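PDB 3A8P: Rho guanine nucleotide exchange factor TIAM2 from Mus musculus, which activates the small GTPase Rac1 by stimulating its exchange of GDP for GTP, connecting extracellular laminin signals to the cytoskeleton and to neurite growth. Local coordinates for residues 145-150 against 192-197; 152-157 against 182-187. One frame throughout, in Å; residues are numbered along the deposited sequence.

Contact 1 (145-150 against 192-197); sequences RSLLQK and HMDLFR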
ATOM      1  N   ARG A 145      16.277   5.476   5.697  1.00 32.61           N
ATOM      2  CA  ARG A 145      17.523   5.042   6.330  1.00 34.03           C
ATOM      3  C   ARG A 145      17.199   4.196   7.558  1.00 32.57           C
ATOM      4  O   ARG A 145      17.787   3.136   7.773  1.00 30.30           O
ATOM      5  CB  ARG A 145      18.356   6.251   6.770  1.00 37.20           C
ATOM      6  CG  ARG A 145      18.852   7.141   5.639  1.00 44.51           C
ATOM      7  CD  ARG A 145      19.534   8.398   6.200  1.00 49.31           C
ATOM      8  NE  ARG A 145      18.798   9.624   5.881  1.00 52.71           N
ATOM      9  CZ  ARG A 145      18.684  10.662   6.706  1.00 53.38           C
ATOM     10  NH1 ARG A 145      19.254  10.623   7.903  1.00 53.86           N
ATOM     11  NH2 ARG A 145      17.997  11.738   6.337  1.00 54.90           N
ATOM     12  N   SER A 146      16.263   4.685   8.367  1.00 30.13           N
ATOM     13  CA  SER A 146      15.862   3.994   9.575  1.00 31.94           C
ATOM     14  C   SER A 146      15.267   2.619   9.269  1.00 32.09           C
ATOM     15  O   SER A 146      15.645   1.622   9.885  1.00 31.21           O
ATOM     16  CB  SER A 146      14.854   4.843  10.349  1.00 33.49           C
ATOM     17  OG  SER A 146      14.382   4.154  11.493  1.00 37.94           O
ATOM     18  N   LEU A 147      14.338   2.568   8.321  1.00 30.37           N
ATOM     19  CA  LEU A 147      13.717   1.303   7.948  1.00 29.63           C
ATOM     20  C   LEU A 147      14.780   0.325   7.467  1.00 28.75           C
ATOM     21  O   LEU A 147      14.724  -0.865   7.776  1.00 29.52           O
ATOM     22  CB  LEU A 147      12.661   1.524   6.860  1.00 27.16           C
ATOM     23  CG  LEU A 147      11.378   2.209   7.345  1.00 26.93           C
ATOM     24  CD1 LEU A 147      10.583   2.762   6.159  1.00 24.22           C
ATOM     25  CD2 LEU A 147      10.546   1.201   8.151  1.00 26.98           C
ATOM     26  N   LEU A 148      15.760   0.825   6.726  1.00 29.24           N
ATOM     27  CA  LEU A 148      16.826  -0.038   6.233  1.00 30.63           C
ATOM     28  C   LEU A 148      17.649  -0.652   7.368  1.00 31.90           C
ATOM     29  O   LEU A 148      18.084  -1.806   7.274  1.00 32.96           O
ATOM     30  CB  LEU A 148      17.734   0.733   5.274  1.00 32.18           C
ATOM     31  CG  LEU A 148      17.131   0.899   3.871  1.00 32.84           C
ATOM     32  CD1 LEU A 148      17.941   1.909   3.070  1.00 35.96           C
ATOM     33  CD2 LEU A 148      17.110  -0.450   3.162  1.00 32.38           C
ATOM     34  N   GLN A 149      17.860   0.106   8.440  1.00 30.86           N
ATOM     35  CA  GLN A 149      18.619  -0.413   9.570  1.00 33.58           C
ATOM     36  C   GLN A 149      17.784  -1.442  10.312  1.00 31.00           C
ATOM     37  O   GLN A 149      18.296  -2.474  10.715  1.00 30.41           O
ATOM     38  CB  GLN A 149      19.040   0.713  10.527  1.00 36.83           C
ATOM     39  CG  GLN A 149      20.063   1.669   9.919  1.00 45.99           C
ATOM     40  CD  GLN A 149      20.776   2.521  10.960  1.00 51.55           C
ATOM     41  OE1 GLN A 149      20.141   3.236  11.740  1.00 53.61           O
ATOM     42  NE2 GLN A 149      22.107   2.449  10.975  1.00 53.55           N
ATOM     43  N   LYS A 150      16.495  -1.162  10.480  1.00 31.00           N
ATOM     44  CA  LYS A 150      15.601  -2.092  11.166  1.00 30.03           C
ATOM     45  C   LYS A 150      15.498  -3.424  10.421  1.00 28.23           C
ATOM     46  O   LYS A 150      15.368  -4.481  11.032  1.00 27.77           O
ATOM     47  CB  LYS A 150      14.212  -1.478  11.312  1.00 30.45           C
ATOM     48  CG  LYS A 150      14.185  -0.273  12.238  1.00 34.56           C
ATOM     49  CD  LYS A 150      12.776   0.224  12.426  1.00 37.21           C
ATOM     50  CE  LYS A 150      12.723   1.374  13.399  1.00 37.89           C
ATOM     51  NZ  LYS A 150      11.308   1.748  13.646  1.00 41.85           N
ATOM     52  N   HIS A 192       9.608  -3.509   4.918  1.00 25.12           N
ATOM     53  CA  HIS A 192       9.799  -3.449   3.473  1.00 24.37           C
ATOM     54  C   HIS A 192       8.646  -2.686   2.830  1.00 24.35           C
ATOM     55  O   HIS A 192       8.846  -1.957   1.860  1.00 24.15           O
ATOM     56  CB  HIS A 192       9.856  -4.862   2.877  1.00 23.84           C
ATOM     57  CG  HIS A 192      11.193  -5.519   3.002  1.00 25.85           C
ATOM     58  ND1 HIS A 192      12.269  -5.166   2.218  1.00 28.09           N
ATOM     59  CD2 HIS A 192      11.628  -6.510   3.817  1.00 26.31           C
ATOM     60  CE1 HIS A 192      13.309  -5.913   2.542  1.00 26.86           C
ATOM     61  NE2 HIS A 192      12.947  -6.736   3.509  1.00 27.36           N
ATOM     62  N   MET A 193       7.442  -2.862   3.370  1.00 21.41           N
ATOM     63  CA  MET A 193       6.274  -2.189   2.824  1.00 23.99           C
ATOM     64  C   MET A 193       6.396  -0.688   3.086  1.00 24.19           C
ATOM     65  O   MET A 193       6.152   0.128   2.194  1.00 23.95           O
ATOM     66  CB  MET A 193       4.991  -2.757   3.449  1.00 21.65           C
ATOM     67  CG  MET A 193       3.692  -2.203   2.864  1.00 22.89           C
ATOM     68  SD  MET A 193       3.508  -2.458   1.078  1.00 24.95           S
ATOM     69  CE  MET A 193       3.444  -4.271   1.011  1.00 18.31           C
ATOM     70  N   ASP A 194       6.793  -0.327   4.304  1.00 26.02           N
ATOM     71  CA  ASP A 194       6.962   1.077   4.654  1.00 27.12           C
ATOM     72  C   ASP A 194       8.075   1.692   3.809  1.00 27.72           C
ATOM     73  O   ASP A 194       7.961   2.830   3.353  1.00 27.82           O
ATOM     74  CB  ASP A 194       7.289   1.240   6.145  1.00 27.91           C
ATOM     75  CG  ASP A 194       6.092   0.947   7.045  1.00 33.43           C
ATOM     76  OD1 ASP A 194       4.948   1.226   6.625  1.00 34.92           O
ATOM     77  OD2 ASP A 194       6.295   0.450   8.176  1.00 35.66           O
ATOM     78  N   LEU A 195       9.151   0.939   3.601  1.00 26.91           N
ATOM     79  CA  LEU A 195      10.268   1.433   2.800  1.00 25.93           C
ATOM     80  C   LEU A 195       9.794   1.741   1.372  1.00 25.52           C
ATOM     81  O   LEU A 195      10.137   2.780   0.800  1.00 22.26           O
ATOM     82  CB  LEU A 195      11.399   0.397   2.768  1.00 25.55           C
ATOM     83  CG  LEU A 195      12.652   0.757   1.954  1.00 28.22           C
ATOM     84  CD1 LEU A 195      13.262   2.041   2.495  1.00 27.06           C
ATOM     85  CD2 LEU A 195      13.669  -0.378   2.021  1.00 26.32           C
ATOM     86  N   PHE A 196       9.001   0.840   0.801  1.00 23.84           N
ATOM     87  CA  PHE A 196       8.489   1.033  -0.554  1.00 24.57           C
ATOM     88  C   PHE A 196       7.602   2.282  -0.610  1.00 22.98           C
ATOM     89  O   PHE A 196       7.720   3.110  -1.520  1.00 22.83           O
ATOM     90  CB  PHE A 196       7.683  -0.190  -0.991  1.00 23.44           C
ATOM     91  CG  PHE A 196       7.231  -0.139  -2.427  1.00 24.82           C
ATOM     92  CD1 PHE A 196       8.111  -0.451  -3.460  1.00 25.86           C
ATOM     93  CD2 PHE A 196       5.925   0.214  -2.745  1.00 25.24           C
ATOM     94  CE1 PHE A 196       7.693  -0.412  -4.792  1.00 25.46           C
ATOM     95  CE2 PHE A 196       5.497   0.257  -4.072  1.00 25.47           C
ATOM     96  CZ  PHE A 196       6.382  -0.057  -5.096  1.00 23.97           C
ATOM     97  N   ARG A 197       6.712   2.401   0.371  1.00 22.34           N
ATOM     98  CA  ARG A 197       5.791   3.522   0.456  1.00 22.49           C
ATOM     99  C   ARG A 197       6.573   4.831   0.553  1.00 22.71           C
ATOM    100  O   ARG A 197       6.262   5.797  -0.151  1.00 20.07           O
ATOM    101  CB  ARG A 197       4.871   3.346   1.676  1.00 23.75           C
ATOM    102  CG  ARG A 197       3.743   4.365   1.787  1.00 25.28           C
ATOM    103  CD  ARG A 197       2.657   3.855   2.734  1.00 29.62           C
ATOM    104  NE  ARG A 197       3.123   3.727   4.115  1.00 30.20           N
ATOM    105  CZ  ARG A 197       3.014   4.681   5.036  1.00 30.70           C
ATOM    106  NH1 ARG A 197       2.449   5.842   4.734  1.00 30.06           N
ATOM    107  NH2 ARG A 197       3.473   4.478   6.263  1.00 32.41           N
TER

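Contact 2 (152-157 against 182-187); sequences DMDSKM and RQWEQN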
ATOM      1  N   ASP A 152      17.872  -4.719   8.580  1.00 30.09           N
ATOM      2  CA  ASP A 152      19.139  -5.401   8.804  1.00 32.72           C
ATOM      3  C   ASP A 152      19.157  -6.052  10.176  1.00 32.24           C
ATOM      4  O   ASP A 152      19.551  -7.208  10.317  1.00 32.36           O
ATOM      5  CB  ASP A 152      20.302  -4.417   8.670  1.00 36.44           C
ATOM      6  CG  ASP A 152      21.629  -5.037   9.040  1.00 41.79           C
ATOM      7  OD1 ASP A 152      21.977  -5.028  10.241  1.00 45.05           O
ATOM      8  OD2 ASP A 152      22.319  -5.553   8.134  1.00 44.14           O
ATOM      9  N   MET A 153      18.708  -5.303  11.179  1.00 31.92           N
ATOM     10  CA  MET A 153      18.659  -5.775  12.561  1.00 33.03           C
ATOM     11  C   MET A 153      17.710  -6.964  12.751  1.00 31.91           C
ATOM     12  O   MET A 153      18.083  -7.981  13.350  1.00 29.17           O
ATOM     13  CB  MET A 153      18.233  -4.622  13.478  1.00 38.28           C
ATOM     14  CG  MET A 153      17.943  -4.998  14.933  1.00 44.64           C
ATOM     15  SD  MET A 153      19.395  -5.485  15.904  1.00 54.08           S
ATOM     16  CE  MET A 153      18.616  -6.577  17.135  1.00 50.97           C
ATOM     17  N   ASP A 154      16.487  -6.831  12.244  1.00 28.51           N
ATOM     18  CA  ASP A 154      15.496  -7.889  12.378  1.00 28.33           C
ATOM     19  C   ASP A 154      15.810  -9.117  11.524  1.00 28.09           C
ATOM     20  O   ASP A 154      15.400 -10.224  11.866  1.00 28.50           O
ATOM     21  CB  ASP A 154      14.099  -7.341  12.063  1.00 26.24           C
ATOM     22  CG  ASP A 154      13.470  -6.623  13.257  1.00 28.66           C
ATOM     23  OD1 ASP A 154      14.218  -6.058  14.086  1.00 31.00           O
ATOM     24  OD2 ASP A 154      12.229  -6.613  13.370  1.00 23.34           O
ATOM     25  N   SER A 155      16.527  -8.926  10.418  1.00 27.07           N
ATOM     26  CA  SER A 155      16.903 -10.053   9.570  1.00 28.04           C
ATOM     27  C   SER A 155      17.896 -10.900  10.361  1.00 28.08           C
ATOM     28  O   SER A 155      17.824 -12.126  10.356  1.00 28.29           O
ATOM     29  CB  SER A 155      17.567  -9.578   8.270  1.00 27.09           C
ATOM     30  OG  SER A 155      16.643  -8.901   7.443  1.00 30.24           O
ATOM     31  N   LYS A 156      18.823 -10.236  11.044  1.00 29.68           N
ATOM     32  CA  LYS A 156      19.815 -10.941  11.847  1.00 30.46           C
ATOM     33  C   LYS A 156      19.162 -11.646  13.029  1.00 30.89           C
ATOM     34  O   LYS A 156      19.524 -12.775  13.359  1.00 30.57           O
ATOM     35  CB  LYS A 156      20.894  -9.971  12.346  1.00 34.51           C
ATOM     36  CG  LYS A 156      21.778  -9.421  11.229  1.00 39.23           C
ATOM     37  CD  LYS A 156      22.776  -8.396  11.754  1.00 41.74           C
ATOM     38  CE  LYS A 156      23.633  -7.828  10.628  1.00 44.65           C
ATOM     39  NZ  LYS A 156      24.619  -6.831  11.148  1.00 46.74           N
ATOM     40  N   MET A 157      18.199 -10.988  13.669  1.00 30.74           N
ATOM     41  CA  MET A 157      17.520 -11.597  14.809  1.00 31.85           C
ATOM     42  C   MET A 157      16.808 -12.869  14.372  1.00 29.69           C
ATOM     43  O   MET A 157      16.823 -13.879  15.089  1.00 28.39           O
ATOM     44  CB  MET A 157      16.497 -10.635  15.422  1.00 34.82           C
ATOM     45  CG  MET A 157      17.105  -9.424  16.110  1.00 39.13           C
ATOM     46  SD  MET A 157      18.304  -9.892  17.366  1.00 44.18           S
ATOM     47  CE  MET A 157      19.829  -9.625  16.444  1.00 45.56           C
ATOM     48  N   ARG A 182       7.942 -16.220  13.063  1.00 28.18           N
ATOM     49  CA  ARG A 182       6.903 -15.661  12.199  1.00 31.51           C
ATOM     50  C   ARG A 182       6.688 -14.176  12.458  1.00 30.14           C
ATOM     51  O   ARG A 182       6.393 -13.416  11.534  1.00 28.42           O
ATOM     52  CB  ARG A 182       5.567 -16.381  12.384  1.00 34.32           C
ATOM     53  CG  ARG A 182       5.579 -17.846  12.009  1.00 42.24           C
ATOM     54  CD  ARG A 182       4.158 -18.352  11.793  1.00 47.88           C
ATOM     55  NE  ARG A 182       4.101 -19.808  11.745  1.00 52.63           N
ATOM     56  CZ  ARG A 182       4.036 -20.591  12.818  1.00 55.59           C
ATOM     57  NH1 ARG A 182       4.011 -20.055  14.034  1.00 56.47           N
ATOM     58  NH2 ARG A 182       4.006 -21.911  12.677  1.00 57.24           N
ATOM     59  N   GLN A 183       6.814 -13.764  13.716  1.00 28.68           N
ATOM     60  CA  GLN A 183       6.629 -12.362  14.046  1.00 30.28           C
ATOM     61  C   GLN A 183       7.761 -11.565  13.410  1.00 29.56           C
ATOM     62  O   GLN A 183       7.519 -10.516  12.805  1.00 30.81           O
ATOM     63  CB  GLN A 183       6.608 -12.149  15.568  1.00 31.94           C
ATOM     64  CG  GLN A 183       6.246 -10.718  15.973  1.00 32.15           C
ATOM     65  CD  GLN A 183       4.882 -10.289  15.438  1.00 33.22           C
ATOM     66  OE1 GLN A 183       3.855 -10.836  15.828  1.00 32.40           O
ATOM     67  NE2 GLN A 183       4.874  -9.311  14.529  1.00 34.13           N
ATOM     68  N   TRP A 184       8.991 -12.063  13.541  1.00 27.50           N
ATOM     69  CA  TRP A 184      10.154 -11.395  12.951  1.00 27.87           C
ATOM     70  C   TRP A 184       9.929 -11.243  11.448  1.00 27.33           C
ATOM     71  O   TRP A 184      10.251 -10.214  10.852  1.00 25.06           O
ATOM     72  CB  TRP A 184      11.431 -12.221  13.150  1.00 27.97           C
ATOM     73  CG  TRP A 184      11.999 -12.253  14.540  1.00 32.61           C
ATOM     74  CD1 TRP A 184      12.243 -13.367  15.299  1.00 30.95           C
ATOM     75  CD2 TRP A 184      12.504 -11.139  15.289  1.00 33.10           C
ATOM     76  NE1 TRP A 184      12.873 -13.015  16.465  1.00 34.00           N
ATOM     77  CE2 TRP A 184      13.045 -11.656  16.488  1.00 34.51           C
ATOM     78  CE3 TRP A 184      12.558  -9.757  15.063  1.00 33.95           C
ATOM     79  CZ2 TRP A 184      13.631 -10.838  17.459  1.00 36.54           C
ATOM     80  CZ3 TRP A 184      13.141  -8.944  16.028  1.00 36.10           C
ATOM     81  CH2 TRP A 184      13.670  -9.489  17.212  1.00 37.96           C
ATOM     82  N   GLU A 185       9.380 -12.292  10.848  1.00 26.91           N
ATOM     83  CA  GLU A 185       9.115 -12.320   9.420  1.00 28.04           C
ATOM     84  C   GLU A 185       8.044 -11.311   9.028  1.00 26.76           C
ATOM     85  O   GLU A 185       8.158 -10.643   7.996  1.00 26.12           O
ATOM     86  CB  GLU A 185       8.702 -13.737   9.013  1.00 32.22           C
ATOM     87  CG  GLU A 185       8.302 -13.907   7.569  1.00 37.87           C
ATOM     88  CD  GLU A 185       8.043 -15.365   7.233  1.00 42.39           C
ATOM     89  OE1 GLU A 185       9.017 -16.109   6.991  1.00 44.21           O
ATOM     90  OE2 GLU A 185       6.864 -15.774   7.228  1.00 44.22           O
ATOM     91  N   GLN A 186       7.003 -11.196   9.846  1.00 24.63           N
ATOM     92  CA  GLN A 186       5.948 -10.247   9.553  1.00 25.12           C
ATOM     93  C   GLN A 186       6.456  -8.821   9.756  1.00 26.00           C
ATOM     94  O   GLN A 186       6.133  -7.929   8.967  1.00 28.13           O
ATOM     95  CB  GLN A 186       4.717 -10.528  10.417  1.00 24.35           C
ATOM     96  CG  GLN A 186       4.031 -11.836  10.025  1.00 27.75           C
ATOM     97  CD  GLN A 186       2.662 -12.031  10.657  1.00 28.58           C
ATOM     98  OE1 GLN A 186       1.930 -12.946  10.285  1.00 35.47           O
ATOM     99  NE2 GLN A 186       2.307 -11.177  11.607  1.00 26.53           N
ATOM    100  N   ASN A 187       7.256  -8.601  10.796  1.00 23.80           N
ATOM    101  CA  ASN A 187       7.807  -7.266  11.039  1.00 26.78           C
ATOM    102  C   ASN A 187       8.648  -6.832   9.832  1.00 25.76           C
ATOM    103  O   ASN A 187       8.639  -5.667   9.436  1.00 25.14           O
ATOM    104  CB  ASN A 187       8.695  -7.248  12.289  1.00 26.58           C
ATOM    105  CG  ASN A 187       7.912  -7.446  13.569  1.00 28.55           C
ATOM    106  OD1 ASN A 187       6.688  -7.379  13.582  1.00 30.04           O
ATOM    107  ND2 ASN A 187       8.627  -7.677  14.660  1.00 32.03           N
TER

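Contact 1 (145-150 against 192-197)
Leu147 reaches across to the backbone between Asp194 and Leu195, and following it outward shows how. Its CB already points at helix 171-206, but the touching is left to the two methyls beyond CG. CD1 goes deepest, settling 3.5 Å from Leu195 N and 3.6 Å from Asp194 C, so a methyl packs directly on peptide atoms of the opposite helix. The same CD1 lies 3.6 Å from Asp194 CB, while CD2 approaches that CB at 3.8 Å, the two side chains crossing at about a right angle. This is packing in an antiparallel helical hairpin, with helix 171-206 carrying a predicted coiled coil; the local axes are 9.4 Å apart and inclined at 158°. On the next residue, Leu148 CD2 meets Leu195 CD2 at 3.6 Å, again nearly at right angles. Leu195 sends CG anti to its own backbone N (chi1 180°), which brings its CD2 to Leu148, and Thr144 and Ile151 also pack on it. Of the Asp194 side chain, CB does the touching; the carboxylate turns to its own helix, OD2 bridging to Lys190 and OD1 lying 3.6 Å from Arg197 NH2, in the plane of a guanidinium whose NH1 pairs with Asp76.

Contact 2 (152-157 against 182-187)
Asp154 OD2 lies against two side chains of the facing helix: it is 3.6 Å from Trp184 CE3, at the edge of the indole and in its plane, and 3.7 Å from Asn187 CB. The carboxylate stands almost upright to the ring, the two planes 84° apart, and its other oxygen rises out of the ring plane on the side of Met157, Asp154 OD1 being 3.6 Å from Trp184 CZ3. Asp154 CG is anti to its carbonyl carbon (chi1 -82°), a setting that carries the buried acid across although its CB does not point at the other helix. Leu188 and Phe191 also touch it. Asn187 is turned to a partner in its own helix: Gln183 NE2 donates to Asn187 OD1 over 2.8 Å, coming from above the carbonyl plane.

One turn on from Asp154, Met157 takes a face of the indole. Its CB makes a CH-pi contact 3.5 Å from the centroid of the six-membered ring, only 13° off the normal, and CG follows at 3.6 Å from Trp184 CH2. The chain then bends at chi2 and chi3, leaving Met157 SD at 5.3 Å from that centroid in an oblique Met-aromatic contact. An alanine in place of Trp184 would probably open a gap between these antiparallel helices, stripping Met157 of its aromatic floor and Asp154 of the ring edge beside its carboxylate. Between these segments the side chains meet without hydrogen bonds, by packing and probably by weak electrostatics: the slightly positive C-H rim of the indole probably suits a carboxylate and its electron-rich face methylene hydrogens.

In the fold
Contacts 1 and 2 are successive rungs of one hairpin, formed by helices 136-165 and 171-206, with their centres about 13 Å apart. The local axes stay 9.4 and 9.5 Å apart at the same 158° angle, so the pairing is steady while its chemistry changes from leucines to a tryptophan edged by an acid. Contact 1 lies about 13 Å from the chain's centre, where Met193 and Arg197 also reach strand 78-81 of the PH domain; contact 2 lies about 20 Å out, nearer the hairpin's turn. This chain is the PHCCEx module, without the catalytic DH domain; its first PH domain and the CC-Ex region are necessary for membrane localization.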